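Local atomic coordinates of delta-1-pyrroline-5-carboxylate dehydrogenase, mitochondrial (Mus musculus, PDB entry 4E3X), a protein that catalyses the NAD+-dependent oxidation of L-glutamate gamma-semialdehyde to L-glutamate, the second step of proline degradation in mitochondria. Residues 149-154 / 211-216; 341-346 / 390-395. All coordinates share one frame; numbering follows the deposited sequence.

Overall arrangement
Along the chain, contact 1 (149-154 / 211-216) closes before contact 2 (341-346 / 390-395) opens, and the two centres lie 11 Å apart. Contact 1 joins the end of helix 140-151 to the start of helix 213-225, which follows strand 203-207 of the five-stranded parallel sheet. Contact 2 sets the loop between helix 329-341 and strand 351-357, a strand of the large mixed sheet, against the lead-in to helix 394-409. They meet directly, Tyr343 touching Gln151 and Asn211 touching Gln346. Together they link the surroundings of Asn211, probably a transition-state stabiliser, with the loop that carries the nucleophile Cys348.

Contact 1: 149-154 / 211-216; sequences VGQGKT and NFTAIG. With PRO (proline), chain K.
Lys153 reaches across to Asn211 and Phe212, and its ammonium group makes the dense part of this buried contact. With CG beside its own backbone N (chi1 -62°), the chain runs on extended and delivers NZ to Asn211 O at 2.7 Å, the donor tilted slightly from the carbonyl plane. The same nitrogen makes an off-centre cation-pi contact with Phe212, 4.0 Å from NZ to the ring centroid, approaching obliquely with CD2 3.5 Å from NZ. From the other side of this ring comes the bound proline of chain K, whose CB lies 3.6 Å from Phe212 CE1, so the phenylalanine separates the lysine from the ligand.

Fewer atoms meet across the segments at Gln151 and Thr213, although this side is buried too, against Ala241 of helix 239-251. The glutamine bends at chi2 (138°), and NE2 donates to Thr213 OG1 at 3.1 Å with OG1 in the amide plane. Both groups have further partners: NE2 also bonds Phe210 O, and OG1 bonds Thr147 OG1.

The CB of Asn211 points away from 149-154, and its side chain comes about 4 Å from that of the nucleophile Cys348, while ND2 bonds Gln346 O. A salt bridge to Asp161 gives the buried lysine a counter-charge. With ammonium, carbonyl and ring bound together, Lys153 probably serves as a second-shell residue, holding the backbone carbonyl of Asn211 behind the catalytic site.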
loop_
_atom_site.group_PDB
_atom_site.type_symbol
_atom_site.label_atom_id
_atom_site.label_comp_id
_atom_site.label_asym_id
_atom_site.label_seq_id
_atom_site.Cartn_x
_atom_site.Cartn_y
_atom_site.Cartn_z
ATOM N N VAL B 149 -34.083 -8.047 -8.251
ATOM C CA VAL B 149 -35.094 -8.440 -7.281
ATOM C C VAL B 149 -34.603 -8.303 -5.845
ATOM O O VAL B 149 -35.360 -7.908 -4.961
ATOM C CB VAL B 149 -35.614 -9.864 -7.574
ATOM C CG1 VAL B 149 -36.503 -10.374 -6.450
ATOM C CG2 VAL B 149 -36.354 -9.886 -8.899
ATOM N N GLY B 150 -33.328 -8.606 -5.621
ATOM C CA GLY B 150 -32.790 -8.577 -4.275
ATOM C C GLY B 150 -32.279 -7.219 -3.827
ATOM O O GLY B 150 -32.339 -6.904 -2.641
ATOM N N GLN B 151 -31.775 -6.414 -4.760
ATOM C CA GLN B 151 -31.216 -5.106 -4.415
ATOM C C GLN B 151 -32.042 -3.935 -4.958
ATOM O O GLN B 151 -31.748 -2.783 -4.656
ATOM C CB GLN B 151 -29.754 -4.994 -4.859
ATOM C CG GLN B 151 -28.792 -5.834 -4.039
ATOM C CD GLN B 151 -27.758 -6.517 -4.909
ATOM O OE1 GLN B 151 -27.966 -7.636 -5.372
ATOM N NE2 GLN B 151 -26.646 -5.839 -5.155
ATOM N N GLY B 152 -33.079 -4.231 -5.741
ATOM C CA GLY B 152 -33.987 -3.200 -6.224
ATOM C C GLY B 152 -33.492 -2.416 -7.427
ATOM O O GLY B 152 -33.986 -1.321 -7.691
ATOM N N LYS B 153 -32.508 -2.954 -8.139
ATOM C CA LYS B 153 -31.977 -2.287 -9.328
ATOM C C LYS B 153 -32.881 -2.394 -10.550
ATOM O O LYS B 153 -33.579 -3.389 -10.737
ATOM C CB LYS B 153 -30.588 -2.836 -9.674
ATOM C CG LYS B 153 -29.553 -2.591 -8.581
ATOM C CD LYS B 153 -28.137 -2.453 -9.113
ATOM C CE LYS B 153 -27.229 -1.978 -7.994
ATOM N NZ LYS B 153 -25.829 -1.733 -8.435
ATOM N N THR B 154 -32.849 -1.364 -11.391
ATOM C CA THR B 154 -33.469 -1.453 -12.703
ATOM C C THR B 154 -32.605 -2.316 -13.622
ATOM O O THR B 154 -31.453 -2.630 -13.304
ATOM C CB THR B 154 -33.600 -0.074 -13.348
ATOM O OG1 THR B 154 -32.300 0.527 -13.401
ATOM C CG2 THR B 154 -34.555 0.812 -12.547
ATOM N N ASN B 211 -24.679 -2.295 -2.350
ATOM C CA ASN B 211 -25.116 -1.478 -3.481
ATOM C C ASN B 211 -24.563 -1.847 -4.841
ATOM O O ASN B 211 -25.086 -1.401 -5.859
ATOM C CB ASN B 211 -24.957 0.013 -3.186
ATOM C CG ASN B 211 -23.518 0.423 -3.012
ATOM O OD1 ASN B 211 -22.664 -0.377 -2.636
ATOM N ND2 ASN B 211 -23.241 1.693 -3.276
ATOM N N PHE B 212 -23.508 -2.654 -4.858
ATOM C CA PHE B 212 -22.988 -3.196 -6.107
ATOM C C PHE B 212 -22.623 -4.653 -5.947
ATOM O O PHE B 212 -21.750 -4.997 -5.162
ATOM C CB PHE B 212 -21.769 -2.414 -6.592
ATOM C CG PHE B 212 -22.106 -1.059 -7.126
ATOM C CD1 PHE B 212 -22.098 0.050 -6.294
ATOM C CD2 PHE B 212 -22.457 -0.892 -8.457
ATOM C CE1 PHE B 212 -22.420 1.303 -6.781
ATOM C CE2 PHE B 212 -22.786 0.363 -8.953
ATOM C CZ PHE B 212 -22.762 1.460 -8.113
ATOM N N THR B 213 -23.301 -5.507 -6.699
ATOM C CA THR B 213 -22.944 -6.918 -6.752
ATOM C C THR B 213 -21.476 -7.104 -7.135
ATOM O O THR B 213 -20.795 -7.981 -6.603
ATOM C CB THR B 213 -23.872 -7.637 -7.739
ATOM O OG1 THR B 213 -25.198 -7.568 -7.216
ATOM C CG2 THR B 213 -23.485 -9.099 -7.951
ATOM N N ALA B 214 -20.995 -6.265 -8.051
ATOM C CA ALA B 214 -19.638 -6.388 -8.564
ATOM C C ALA B 214 -18.578 -6.156 -7.490
ATOM O O ALA B 214 -17.503 -6.750 -7.537
ATOM C CB ALA B 214 -19.422 -5.426 -9.731
ATOM N N ILE B 215 -18.859 -5.268 -6.539
ATOM C CA ILE B 215 -17.873 -4.939 -5.518
ATOM C C ILE B 215 -17.550 -6.152 -4.655
ATOM O O ILE B 215 -16.391 -6.397 -4.345
ATOM C CB ILE B 215 -18.309 -3.728 -4.668
ATOM C CG1 ILE B 215 -18.272 -2.460 -5.524
ATOM C CG2 ILE B 215 -17.387 -3.547 -3.469
ATOM C CD1 ILE B 215 -18.721 -1.208 -4.803
ATOM N N GLY B 216 -18.568 -6.930 -4.298
ATOM C CA GLY B 216 -18.345 -8.150 -3.541
ATOM C C GLY B 216 -17.448 -9.123 -4.282
ATOM O O GLY B 216 -16.513 -9.698 -3.716
HETATM N N PRO K . -17.970 2.551 -9.246
HETATM C CA PRO K . -19.330 3.077 -9.118
HETATM C C PRO K . -19.510 4.415 -9.828
HETATM O O PRO K . -18.550 5.057 -10.267
HETATM C CB PRO K . -19.482 3.248 -7.607
HETATM C CG PRO K . -18.681 2.123 -7.052
HETATM C CD PRO K . -17.501 1.942 -7.989
HETATM O OXT PRO K . -20.641 4.880 -9.982
#

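Contact 2: 341-346 / 390-395; sequences FEYGGQ and AVIDAK. With PRO (proline), chain J.
The ring of Tyr343, whose OH meets Ile392 CD1 at 3.9 Å, has the amide of Gln346 on one face: NE2 stands 3.4 Å above the Tyr343 ring plane, over its centre. On the other face lies Lys153, in a cation-pi contact. At the far end of the ring, OH is hydrogen-bonded to Gln151 O. The tyrosine reaches this place with CG opposite its backbone N (chi1 -169°).

The Gln346 amide does most of the work across the contact. Extended beyond CG, the chain carries the amide across to segment 390-395, where OE1 accepts the backbone N-H of Ile392 at 2.9 Å; the bond is bent, 138° at the hydrogen. The same oxygen lies 3.4 Å from Val391 CB, the two side chains crossing at about a right angle. NE2 turns back to Tyr343 O at 3.1 Å, lying above the plane of that carbonyl (46° out of it), while the backbone N of Gln346 comes from the opposite face. NE2 also donates to water 1 at 2.9 Å, which passes the link on to Ala390 O. These bonds fix the rotation of the amide, and an alanine here would probably leave Ile392 N without its side-chain acceptor and the water without the amide N-H that now holds it.

Beyond the glutamine, Ile392 CG2 packs 3.6 Å from CD of the bound proline of chain J. The nitrogen of this ligand makes a weak hydrogen bond to Asp393, the N-cap residue of helix 394-409, and Arg399 is also hydrogen-bonded to this proline. Segment 341-346, from the last residue of helix 329-341 into the loop, ends two residues before the nucleophile Cys348; the arrangement is part of the loop that carries the nucleophilic cysteine in this aldehyde dehydrogenase, here braced against the chain entering helix 394-409.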
loop_
_atom_site.group_PDB
_atom_site.type_symbol
_atom_site.label_atom_id
_atom_site.label_comp_id
_atom_site.label_asym_id
_atom_site.label_seq_id
_atom_site.Cartn_x
_atom_site.Cartn_y
_atom_site.Cartn_z
ATOM N N PHE B 341 -30.049 10.457 -8.973
ATOM C CA PHE B 341 -31.235 9.633 -8.754
ATOM C C PHE B 341 -31.182 8.189 -9.256
ATOM O O PHE B 341 -32.000 7.378 -8.833
ATOM C CB PHE B 341 -32.469 10.332 -9.344
ATOM C CG PHE B 341 -32.744 11.693 -8.758
ATOM C CD1 PHE B 341 -32.613 11.914 -7.395
ATOM C CD2 PHE B 341 -33.134 12.747 -9.568
ATOM C CE1 PHE B 341 -32.861 13.166 -6.847
ATOM C CE2 PHE B 341 -33.389 14.000 -9.029
ATOM C CZ PHE B 341 -33.255 14.204 -7.667
ATOM N N GLU B 342 -30.247 7.853 -10.142
ATOM C CA GLU B 342 -30.127 6.455 -10.560
ATOM C C GLU B 342 -29.842 5.580 -9.347
ATOM O O GLU B 342 -29.104 5.981 -8.441
ATOM C CB GLU B 342 -29.053 6.276 -11.634
ATOM C CG GLU B 342 -29.503 6.763 -13.003
ATOM C CD GLU B 342 -28.445 6.600 -14.074
ATOM O OE1 GLU B 342 -27.252 6.833 -13.793
ATOM O OE2 GLU B 342 -28.818 6.227 -15.205
ATOM N N TYR B 343 -30.450 4.396 -9.331
ATOM C CA TYR B 343 -30.418 3.500 -8.174
ATOM C C TYR B 343 -30.773 4.251 -6.879
ATOM O O TYR B 343 -30.248 3.969 -5.798
ATOM C CB TYR B 343 -29.091 2.714 -8.075
ATOM C CG TYR B 343 -29.148 1.600 -7.044
ATOM C CD1 TYR B 343 -30.250 0.749 -6.975
ATOM C CD2 TYR B 343 -28.109 1.400 -6.141
ATOM C CE1 TYR B 343 -30.327 -0.257 -6.028
ATOM C CE2 TYR B 343 -28.178 0.390 -5.191
ATOM C CZ TYR B 343 -29.286 -0.437 -5.150
ATOM O OH TYR B 343 -29.370 -1.436 -4.204
ATOM N N GLY B 344 -31.683 5.216 -7.000
ATOM C CA GLY B 344 -32.128 5.987 -5.854
ATOM C C GLY B 344 -31.028 6.742 -5.127
ATOM O O GLY B 344 -31.133 6.964 -3.919
ATOM N N GLY B 345 -29.971 7.112 -5.848
ATOM C CA GLY B 345 -28.850 7.819 -5.249
ATOM C C GLY B 345 -28.014 6.968 -4.303
ATOM O O GLY B 345 -27.191 7.498 -3.553
ATOM N N GLN B 346 -28.219 5.652 -4.332
ATOM C CA GLN B 346 -27.512 4.749 -3.426
ATOM C C GLN B 346 -26.155 4.335 -3.976
ATOM O O GLN B 346 -25.846 3.142 -4.099
ATOM C CB GLN B 346 -28.371 3.525 -3.145
ATOM C CG GLN B 346 -29.731 3.882 -2.576
ATOM C CD GLN B 346 -30.581 2.653 -2.364
ATOM O OE1 GLN B 346 -30.821 2.240 -1.228
ATOM N NE2 GLN B 346 -31.021 2.039 -3.462
ATOM N N ALA B 390 -37.451 1.382 -5.166
ATOM C CA ALA B 390 -37.319 1.540 -3.729
ATOM C C ALA B 390 -35.865 1.533 -3.278
ATOM O O ALA B 390 -35.010 0.910 -3.910
ATOM C CB ALA B 390 -38.059 0.424 -3.043
ATOM N N VAL B 391 -35.597 2.210 -2.167
ATOM C CA VAL B 391 -34.295 2.117 -1.519
ATOM C C VAL B 391 -34.179 0.770 -0.805
ATOM O O VAL B 391 -35.151 0.018 -0.705
ATOM C CB VAL B 391 -34.026 3.302 -0.560
ATOM C CG1 VAL B 391 -34.056 4.624 -1.333
ATOM C CG2 VAL B 391 -35.026 3.317 0.597
ATOM N N ILE B 392 -32.983 0.461 -0.324
ATOM C CA ILE B 392 -32.620 -0.926 -0.028
ATOM C C ILE B 392 -33.341 -1.592 1.147
ATOM O O ILE B 392 -33.692 -2.766 1.063
ATOM C CB ILE B 392 -31.080 -1.063 0.143
ATOM C CG1 ILE B 392 -30.646 -2.537 0.190
ATOM C CG2 ILE B 392 -30.588 -0.285 1.365
ATOM C CD1 ILE B 392 -30.844 -3.291 -1.123
ATOM N N ASP B 393 -33.553 -0.862 2.237
ATOM C CA ASP B 393 -34.111 -1.472 3.432
ATOM C C ASP B 393 -34.754 -0.452 4.361
ATOM O O ASP B 393 -34.754 0.754 4.094
ATOM C CB ASP B 393 -33.076 -2.348 4.173
ATOM C CG ASP B 393 -31.898 -1.560 4.742
ATOM O OD1 ASP B 393 -31.894 -0.314 4.711
ATOM O OD2 ASP B 393 -30.956 -2.214 5.232
ATOM N N ALA B 394 -35.310 -0.957 5.455
ATOM C CA ALA B 394 -36.030 -0.122 6.403
ATOM C C ALA B 394 -35.138 0.942 7.028
ATOM O O ALA B 394 -35.577 2.072 7.253
ATOM C CB ALA B 394 -36.675 -0.986 7.481
ATOM N N LYS B 395 -33.883 0.591 7.295
ATOM C CA LYS B 395 -32.957 1.536 7.917
ATOM C C LYS B 395 -32.642 2.700 6.975
ATOM O O LYS B 395 -32.604 3.858 7.389
ATOM C CB LYS B 395 -31.674 0.829 8.356
HETATM N N PRO J . -28.941 -0.085 4.820
HETATM C CA PRO J . -28.439 -0.162 6.195
HETATM C C PRO J . -28.384 1.214 6.852
HETATM O O PRO J . -28.858 2.202 6.286
HETATM C CB PRO J . -27.022 -0.747 6.028
HETATM C CG PRO J . -26.787 -0.858 4.530
HETATM C CD PRO J . -28.144 -0.921 3.910
HETATM O OXT PRO J . -27.881 1.361 7.966
HETATM O O HOH W 1 -32.649 -0.383 -3.355
#